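Aminotransferase (Bacillus subtilis, PDB 6L1O) is a pyridoxal-phosphate-dependent aminotransferase of the bacilysin operon, acting in biosynthesis of this dipeptide antibiotic built from L-alanine and L-anticapsin. Local coordinates at residues Y209-F214 / P320-Y325; N41-P45 / I297-R301; F304-C309 / L377-V381. All coordinates share one frame; numbering follows the deposited sequence.

Contact 1 (Y209-F214 / P320-Y325). With PLP (pyridoxal-5'-phosphate), chain E.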
# COMPACT_ATOMS: atom_id res chain seq x y z
N TYR B 209 17.02 -10.88 -3.30
CA TYR B 209 18.15 -11.07 -4.22
C TYR B 209 18.24 -12.53 -4.66
O TYR B 209 19.31 -13.02 -5.13
CB TYR B 209 19.48 -10.56 -3.58
CG TYR B 209 19.41 -9.12 -3.23
CD1 TYR B 209 19.68 -8.11 -4.20
CD2 TYR B 209 19.00 -8.68 -1.96
CE1 TYR B 209 19.56 -6.79 -3.89
CE2 TYR B 209 18.89 -7.36 -1.66
CZ TYR B 209 19.16 -6.41 -2.63
OH TYR B 209 19.03 -5.10 -2.38
N GLY B 210 17.10 -13.22 -4.58
CA GLY B 210 17.00 -14.62 -4.94
C GLY B 210 17.37 -15.00 -6.34
O GLY B 210 17.52 -16.19 -6.62
N ALA B 211 17.48 -14.04 -7.24
CA ALA B 211 17.93 -14.30 -8.61
C ALA B 211 19.48 -14.22 -8.69
O ALA B 211 20.09 -14.65 -9.65
CB ALA B 211 17.32 -13.32 -9.58
N PHE B 212 20.14 -13.70 -7.68
CA PHE B 212 21.54 -13.30 -7.86
C PHE B 212 22.50 -13.99 -6.92
O PHE B 212 22.98 -13.38 -6.00
CB PHE B 212 21.65 -11.79 -7.73
CG PHE B 212 20.75 -11.04 -8.66
CD1 PHE B 212 21.03 -11.04 -10.04
CD2 PHE B 212 19.62 -10.38 -8.21
CE1 PHE B 212 20.24 -10.35 -10.92
CE2 PHE B 212 18.82 -9.69 -9.10
CZ PHE B 212 19.11 -9.70 -10.47
N GLU B 213 22.78 -15.26 -7.18
CA GLU B 213 23.90 -15.93 -6.57
C GLU B 213 24.76 -16.46 -7.70
O GLU B 213 24.26 -17.15 -8.59
CB GLU B 213 23.45 -17.05 -5.66
CG GLU B 213 24.61 -17.87 -5.09
CD GLU B 213 24.17 -18.81 -3.96
OE1 GLU B 213 23.02 -18.69 -3.47
OE2 GLU B 213 24.98 -19.65 -3.54
N PHE B 214 26.04 -16.10 -7.69
CA PHE B 214 26.90 -16.25 -8.88
C PHE B 214 27.45 -17.65 -9.15
O PHE B 214 27.52 -18.05 -10.32
CB PHE B 214 28.01 -15.25 -8.80
CG PHE B 214 27.53 -13.85 -8.74
CD1 PHE B 214 26.82 -13.30 -9.81
CD2 PHE B 214 27.76 -13.06 -7.60
CE1 PHE B 214 26.37 -11.99 -9.77
CE2 PHE B 214 27.28 -11.77 -7.54
CZ PHE B 214 26.60 -11.22 -8.64
N PRO B 320 31.53 -10.55 -3.62
CA PRO B 320 30.31 -11.11 -3.02
C PRO B 320 29.92 -12.44 -3.61
O PRO B 320 30.11 -12.67 -4.80
CB PRO B 320 29.25 -10.04 -3.36
CG PRO B 320 29.81 -9.33 -4.55
CD PRO B 320 31.25 -9.25 -4.26
N LYS B 321 29.31 -13.30 -2.79
CA LYS B 321 28.73 -14.52 -3.32
C LYS B 321 27.38 -14.30 -4.01
O LYS B 321 26.98 -15.06 -4.92
CB LYS B 321 28.56 -15.57 -2.23
CG LYS B 321 29.86 -16.23 -1.80
CD LYS B 321 30.60 -16.80 -3.00
CE LYS B 321 31.85 -17.56 -2.55
NZ LYS B 321 32.88 -16.60 -2.09
N GLY B 322 26.70 -13.25 -3.63
CA GLY B 322 25.38 -12.93 -4.23
C GLY B 322 25.08 -11.48 -4.03
O GLY B 322 25.85 -10.77 -3.39
N THR B 323 23.94 -11.03 -4.57
CA THR B 323 23.55 -9.61 -4.65
C THR B 323 24.47 -8.75 -5.56
O THR B 323 25.48 -9.21 -6.01
CB THR B 323 23.50 -8.90 -3.28
OG1 THR B 323 24.79 -8.36 -2.94
CG2 THR B 323 22.96 -9.81 -2.19
N PHE B 324 24.13 -7.48 -5.73
CA PHE B 324 24.97 -6.56 -6.47
C PHE B 324 25.72 -5.60 -5.58
O PHE B 324 26.06 -4.52 -6.02
CB PHE B 324 24.24 -5.82 -7.57
CG PHE B 324 22.89 -5.25 -7.19
CD1 PHE B 324 22.74 -4.32 -6.15
CD2 PHE B 324 21.76 -5.67 -7.86
CE1 PHE B 324 21.51 -3.77 -5.84
CE2 PHE B 324 20.51 -5.11 -7.56
CZ PHE B 324 20.40 -4.15 -6.55
N TYR B 325 25.95 -6.01 -4.34
CA TYR B 325 26.65 -5.17 -3.37
C TYR B 325 28.07 -5.71 -3.11
O TYR B 325 28.28 -6.92 -3.08
CB TYR B 325 25.89 -5.15 -2.03
CG TYR B 325 24.53 -4.61 -2.13
CD1 TYR B 325 24.30 -3.29 -2.51
CD2 TYR B 325 23.42 -5.40 -1.82
CE1 TYR B 325 23.02 -2.79 -2.64
CE2 TYR B 325 22.13 -4.88 -1.94
CZ TYR B 325 21.93 -3.59 -2.32
OH TYR B 325 20.66 -3.06 -2.46
N1 PLP E . 14.73 -6.62 1.11
C2 PLP E . 16.00 -6.18 0.96
C2A PLP E . 17.09 -6.59 1.90
C3 PLP E . 16.31 -5.21 -0.07
O3 PLP E . 17.52 -4.69 -0.26
C4 PLP E . 15.24 -4.86 -0.94
C4A PLP E . 15.50 -3.61 -1.73
C5 PLP E . 13.90 -5.39 -0.71
C6 PLP E . 13.72 -6.30 0.32
C5A PLP E . 12.75 -5.12 -1.64
O4P PLP E . 12.33 -3.83 -1.71
P PLP E . 10.94 -3.48 -2.50
O1P PLP E . 10.13 -2.72 -1.51
O2P PLP E . 10.29 -4.74 -3.05
O3P PLP E . 11.38 -2.62 -3.65
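Lys321 meets Phe214 through backbone atoms: Phe214 N donates to Lys321 O at 3.1 Å with an N-H...O angle of 170°. Gly322 pairs with Glu213 in a single beta bridge, their CA atoms 4.1 Å apart. Thr323 N gives a second bond, 2.9 Å to Phe212 O, and Thr323 CG2 lies 3.8 Å from Tyr209 CG. Thr323 OG1, set between backbone N and carbonyl carbon (chi1 88°), can reach two partners: it donates to Gly322 O, and by accepting from Tyr325 N two residues on it closes an ST turn. The Phe214 ring turns its edge to Thr323 O, which is buried with no partner in the model. Phe324 offers a ring face to the edge of Tyr209 in a T-shaped pair (planes at 88°, Tyr209 CE1 to Phe324 CZ 3.8 Å). Tyr325 turns its edge toward the Tyr209 face, offset, and Tyr325 OH and Tyr209 OH share a 2.6 Å hydrogen bond. Tyr209 OH also bonds PLP O3 at 2.6 Å and, weakly, Lys239 NZ; Tyr325 acts as second shell. Loop 209-214 follows strand 202-206 of the mixed sheet; 320-325 leads from helix 289-313, which packs against Phe214 and Pro320, into strand 325-329.

Contact 2 (N41-P45 / I297-R301)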
# COMPACT_ATOMS: atom_id res chain seq x y z
N ASN B 41 19.14 1.01 -6.51
CA ASN B 41 18.15 1.27 -7.57
C ASN B 41 18.69 0.71 -8.88
O ASN B 41 19.68 1.24 -9.37
CB ASN B 41 17.92 2.77 -7.71
CG ASN B 41 16.71 3.12 -8.57
OD1 ASN B 41 15.89 2.27 -8.92
ND2 ASN B 41 16.61 4.39 -8.92
N PRO B 42 18.12 -0.38 -9.40
CA PRO B 42 18.65 -0.91 -10.68
C PRO B 42 18.76 0.18 -11.72
O PRO B 42 17.92 1.04 -11.79
CB PRO B 42 17.61 -1.96 -11.07
CG PRO B 42 17.06 -2.44 -9.76
CD PRO B 42 16.90 -1.15 -9.00
N ASP B 43 19.86 0.19 -12.48
CA ASP B 43 20.05 1.24 -13.43
C ASP B 43 19.47 0.84 -14.81
O ASP B 43 19.21 1.68 -15.60
CB ASP B 43 21.57 1.58 -13.53
CG ASP B 43 22.40 0.37 -13.90
OD1 ASP B 43 22.43 -0.63 -13.12
OD2 ASP B 43 23.00 0.36 -14.98
N LEU B 44 19.27 -0.45 -15.06
CA LEU B 44 18.84 -0.94 -16.36
C LEU B 44 17.30 -1.02 -16.41
O LEU B 44 16.66 -1.09 -15.36
CB LEU B 44 19.45 -2.26 -16.68
CG LEU B 44 20.97 -2.12 -16.75
CD1 LEU B 44 21.61 -3.44 -16.81
CD2 LEU B 44 21.38 -1.23 -17.94
N PRO B 45 16.71 -0.91 -17.62
CA PRO B 45 15.26 -0.82 -17.74
C PRO B 45 14.56 -2.16 -17.54
O PRO B 45 15.16 -3.24 -17.58
CB PRO B 45 15.04 -0.31 -19.18
CG PRO B 45 16.20 -0.84 -19.94
CD PRO B 45 17.37 -0.80 -18.94
N ILE B 297 25.78 -9.30 -16.18
CA ILE B 297 26.11 -7.87 -16.13
C ILE B 297 26.66 -7.49 -14.75
O ILE B 297 27.71 -6.80 -14.65
CB ILE B 297 24.94 -6.97 -16.50
CG1 ILE B 297 24.61 -7.11 -18.00
CG2 ILE B 297 25.21 -5.51 -16.16
CD1 ILE B 297 23.28 -6.58 -18.44
N TYR B 298 25.92 -7.87 -13.70
CA TYR B 298 26.39 -7.53 -12.35
C TYR B 298 27.72 -8.18 -12.04
O TYR B 298 28.61 -7.51 -11.47
CB TYR B 298 25.31 -7.90 -11.30
CG TYR B 298 24.10 -7.00 -11.38
CD1 TYR B 298 24.23 -5.63 -11.61
CD2 TYR B 298 22.80 -7.51 -11.23
CE1 TYR B 298 23.14 -4.81 -11.66
CE2 TYR B 298 21.71 -6.70 -11.28
CZ TYR B 298 21.85 -5.36 -11.49
OH TYR B 298 20.76 -4.53 -11.51
N LYS B 299 27.89 -9.46 -12.41
CA LYS B 299 29.14 -10.16 -12.17
C LYS B 299 30.34 -9.48 -12.90
O LYS B 299 31.41 -9.35 -12.35
CB LYS B 299 29.01 -11.64 -12.56
CG LYS B 299 30.26 -12.51 -12.39
CD LYS B 299 30.80 -12.45 -10.97
CE LYS B 299 32.03 -13.38 -10.80
NZ LYS B 299 32.90 -12.91 -9.69
N GLU B 300 30.11 -9.03 -14.12
CA GLU B 300 31.14 -8.31 -14.84
C GLU B 300 31.51 -7.00 -14.15
O GLU B 300 32.68 -6.63 -14.09
CB GLU B 300 30.68 -8.04 -16.25
CG GLU B 300 31.52 -7.10 -17.10
CD GLU B 300 32.93 -7.59 -17.34
OE1 GLU B 300 33.15 -8.83 -17.37
OE2 GLU B 300 33.83 -6.70 -17.51
N ARG B 301 30.53 -6.28 -13.65
CA ARG B 301 30.78 -5.00 -12.97
C ARG B 301 31.57 -5.27 -11.71
O ARG B 301 32.50 -4.57 -11.42
CB ARG B 301 29.46 -4.27 -12.64
CG ARG B 301 28.79 -3.68 -13.86
CD ARG B 301 27.44 -3.11 -13.53
NE ARG B 301 26.77 -2.57 -14.72
CZ ARG B 301 25.58 -2.00 -14.71
NH1 ARG B 301 24.91 -1.83 -13.56
NH2 ARG B 301 25.10 -1.52 -15.82
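Pro42 CB lies 4.1 Å from Tyr298 OH, where the phenol of the helix residue reaches the proline ring. This is a light van der Waals contact, and Tyr298 OH is buried with no polar partner in the model. The tyrosine ring also packs on the rings of Phe212 (edge-to-face) and Phe324. Just before the proline, Asn41 OD1 accepts a hydrogen bond from Tyr66 N of the second subunit.

Asp43 carries the polar part of the contact. Its carboxylate and the guanidinium of Arg301 come from opposite directions and form a bidentate, end-on salt bridge, one oxygen to each terminal nitrogen. Arg301 NH1 donates to Asp43 OD1 at 2.8 Å with an N-H...O angle of 165°, and this oxygen lies in the guanidinium plane. Arg301 NH2 donates to Asp43 OD2 at 2.9 Å, a more bent bond at 145° that uses the syn lone pair of OD2. The two flat groups are twisted 39° from coplanar, which agrees with OD1 being met out of the carboxylate plane. Arg301 gets there with a chain extended from CG to NE, while Ile297 CG2 lies over one face of the guanidinium, 3.5 Å above its plane.

In this class I aminotransferase, the bridge ties the loop after strand 35-36 to the long helix 289-313. Arg301 NH1 has a second acceptor in Met370 O, so the arginine also joins this loop to the chain just beyond strand 365-369.

Leu44 continues the contact with carbon: its CD1 meets Ile297 CD1 tip to tip at 3.9 Å, and the same methyl lies 4.1 Å from Arg301 NH2, beside the ion pair.

Contact 3 (F304-C309 / L377-V381)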
# COMPACT_ATOMS: atom_id res chain seq x y z
N PHE B 304 35.18 -6.22 -12.80
CA PHE B 304 35.79 -4.96 -13.24
C PHE B 304 36.16 -4.01 -12.09
O PHE B 304 37.31 -3.51 -12.02
CB PHE B 304 34.86 -4.24 -14.18
CG PHE B 304 35.34 -2.87 -14.59
CD1 PHE B 304 36.36 -2.73 -15.54
CD2 PHE B 304 34.78 -1.73 -14.04
CE1 PHE B 304 36.78 -1.46 -15.94
CE2 PHE B 304 35.20 -0.46 -14.41
CZ PHE B 304 36.21 -0.34 -15.38
N PHE B 305 35.18 -3.73 -11.23
CA PHE B 305 35.31 -2.82 -10.14
C PHE B 305 36.31 -3.28 -9.08
O PHE B 305 37.13 -2.49 -8.59
CB PHE B 305 33.94 -2.62 -9.44
CG PHE B 305 33.96 -1.63 -8.31
CD1 PHE B 305 33.98 -0.24 -8.57
CD2 PHE B 305 33.96 -2.06 -7.01
CE1 PHE B 305 34.01 0.67 -7.52
CE2 PHE B 305 34.00 -1.16 -5.96
CZ PHE B 305 34.00 0.19 -6.20
N THR B 306 36.19 -4.49 -8.63
CA THR B 306 37.09 -4.97 -7.55
C THR B 306 38.57 -5.06 -8.08
O THR B 306 39.55 -4.77 -7.36
CB THR B 306 36.65 -6.29 -6.94
OG1 THR B 306 36.47 -7.27 -7.95
CG2 THR B 306 35.30 -6.12 -6.15
N ALA B 307 38.72 -5.43 -9.34
CA ALA B 307 40.08 -5.48 -9.93
C ALA B 307 40.66 -4.09 -10.03
O ALA B 307 41.85 -3.89 -9.80
CB ALA B 307 40.03 -6.18 -11.29
N LEU B 308 39.83 -3.10 -10.34
CA LEU B 308 40.25 -1.74 -10.54
C LEU B 308 40.60 -1.06 -9.19
O LEU B 308 41.62 -0.34 -9.08
CB LEU B 308 39.20 -0.94 -11.23
CG LEU B 308 39.57 0.38 -11.84
CD1 LEU B 308 40.59 0.17 -12.96
CD2 LEU B 308 38.30 1.08 -12.37
N CYS B 309 39.76 -1.31 -8.18
CA CYS B 309 40.04 -0.85 -6.82
C CYS B 309 41.39 -1.39 -6.32
O CYS B 309 42.16 -0.63 -5.76
CB CYS B 309 38.93 -1.22 -5.85
SG CYS B 309 37.47 -0.17 -6.09
N LEU B 377 31.61 3.56 -12.57
CA LEU B 377 32.46 2.76 -11.71
C LEU B 377 33.92 3.20 -11.84
O LEU B 377 34.66 3.29 -10.84
CB LEU B 377 32.30 1.27 -12.00
CG LEU B 377 30.86 0.68 -11.86
CD1 LEU B 377 30.83 -0.81 -12.16
CD2 LEU B 377 30.32 0.92 -10.45
N ARG B 378 34.34 3.51 -13.07
CA ARG B 378 35.70 3.93 -13.28
C ARG B 378 35.99 5.27 -12.67
O ARG B 378 37.06 5.47 -12.05
CB ARG B 378 36.08 3.94 -14.75
CG ARG B 378 37.60 4.16 -14.96
CD ARG B 378 37.96 4.36 -16.42
NE ARG B 378 37.40 3.30 -17.26
CZ ARG B 378 37.97 2.12 -17.50
NH1 ARG B 378 39.13 1.80 -16.94
NH2 ARG B 378 37.36 1.25 -18.32
N GLU B 379 35.09 6.20 -12.88
CA GLU B 379 35.25 7.57 -12.38
C GLU B 379 35.25 7.62 -10.81
O GLU B 379 36.03 8.35 -10.22
CB GLU B 379 34.13 8.45 -12.95
CG GLU B 379 34.13 9.92 -12.55
CD GLU B 379 35.35 10.70 -12.98
OE1 GLU B 379 36.10 10.26 -13.89
OE2 GLU B 379 35.55 11.79 -12.37
N PHE B 380 34.47 6.75 -10.18
CA PHE B 380 34.53 6.55 -8.72
C PHE B 380 35.98 6.24 -8.27
O PHE B 380 36.55 6.94 -7.41
CB PHE B 380 33.57 5.39 -8.33
CG PHE B 380 33.57 5.04 -6.88
CD1 PHE B 380 32.70 5.69 -5.99
CD2 PHE B 380 34.42 4.06 -6.39
CE1 PHE B 380 32.69 5.35 -4.65
CE2 PHE B 380 34.40 3.71 -5.04
CZ PHE B 380 33.54 4.35 -4.18
N VAL B 381 36.60 5.29 -8.95
CA VAL B 381 37.97 4.92 -8.61
C VAL B 381 38.96 6.07 -8.93
O VAL B 381 39.83 6.38 -8.11
CB VAL B 381 38.41 3.65 -9.29
CG1 VAL B 381 39.90 3.41 -9.10
CG2 VAL B 381 37.61 2.48 -8.76
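Phe305 and Phe380 form the aromatic pair of the contact, meeting obliquely with centroids 5.7 Å apart and planes at 47°. The closest atoms are Phe305 CE1 and Phe380 CD2 at 3.6 Å, the latter lying at the edge of the Phe305 ring and near its plane. Phe305 has CG anti to its backbone N, which swings the ring across to the partner helix, and Cys309 SG of its own helix lies over one face of that ring.

Further apolar packing surrounds Leu377 and Val381. Leu377 CB is shared by two phenylalanines, 4.1 Å from Phe304 CE2 and 4.1 Å from Phe305 CD1. One turn further on, Val381 CG2 is received by Leu308 CD2 at 3.9 Å and by Cys309 SG at 3.8 Å. The pairing of Phe305 with Leu377 and of Cys309 with Val381 advances four residues on each helix. This even step fits two segments running nearly parallel, with axes 10.1 Å apart and inclined at 18°.

The one charged side chain in the contact is that of Arg378. Its chain bends at chi3 and lays a guanidinium face on Phe304 CZ, which is 3.5 Å from Arg378 NH2. The phenyl ring comes with its edge, the planes 76° apart, so the group is not stacked on the ring. Farther back, Arg378 CG touches Leu308 CD2.

Helices 289-313 and 374-385 are thus joined here mainly by apolar side-chain packing, with one cationic group, on a partly exposed residue, whose NE makes a long, weak ion pair with Glu375; its charge probably contributes little to joining the helices.

How the contacts relate
Helix 289-313 is common ground: contacts 2 and 3 use successive parts of it, and contact 1 packs against it. Contact 1 lies nearest the cofactor. Its centre is about 11 Å from that of contact 2, and the two touch through Tyr298. The centre of contact 3 lies about 14 Å from that of contact 2, which it touches through Arg301 CB and Leu377 CD1, and about 19 Å from that of contact 1. Along the chain, contact 2 closes before contact 3 opens, whereas the segments of contact 1 alternate with those of both others. A continuous line of packing therefore runs from the cofactor pocket through the helix to helix 374-385.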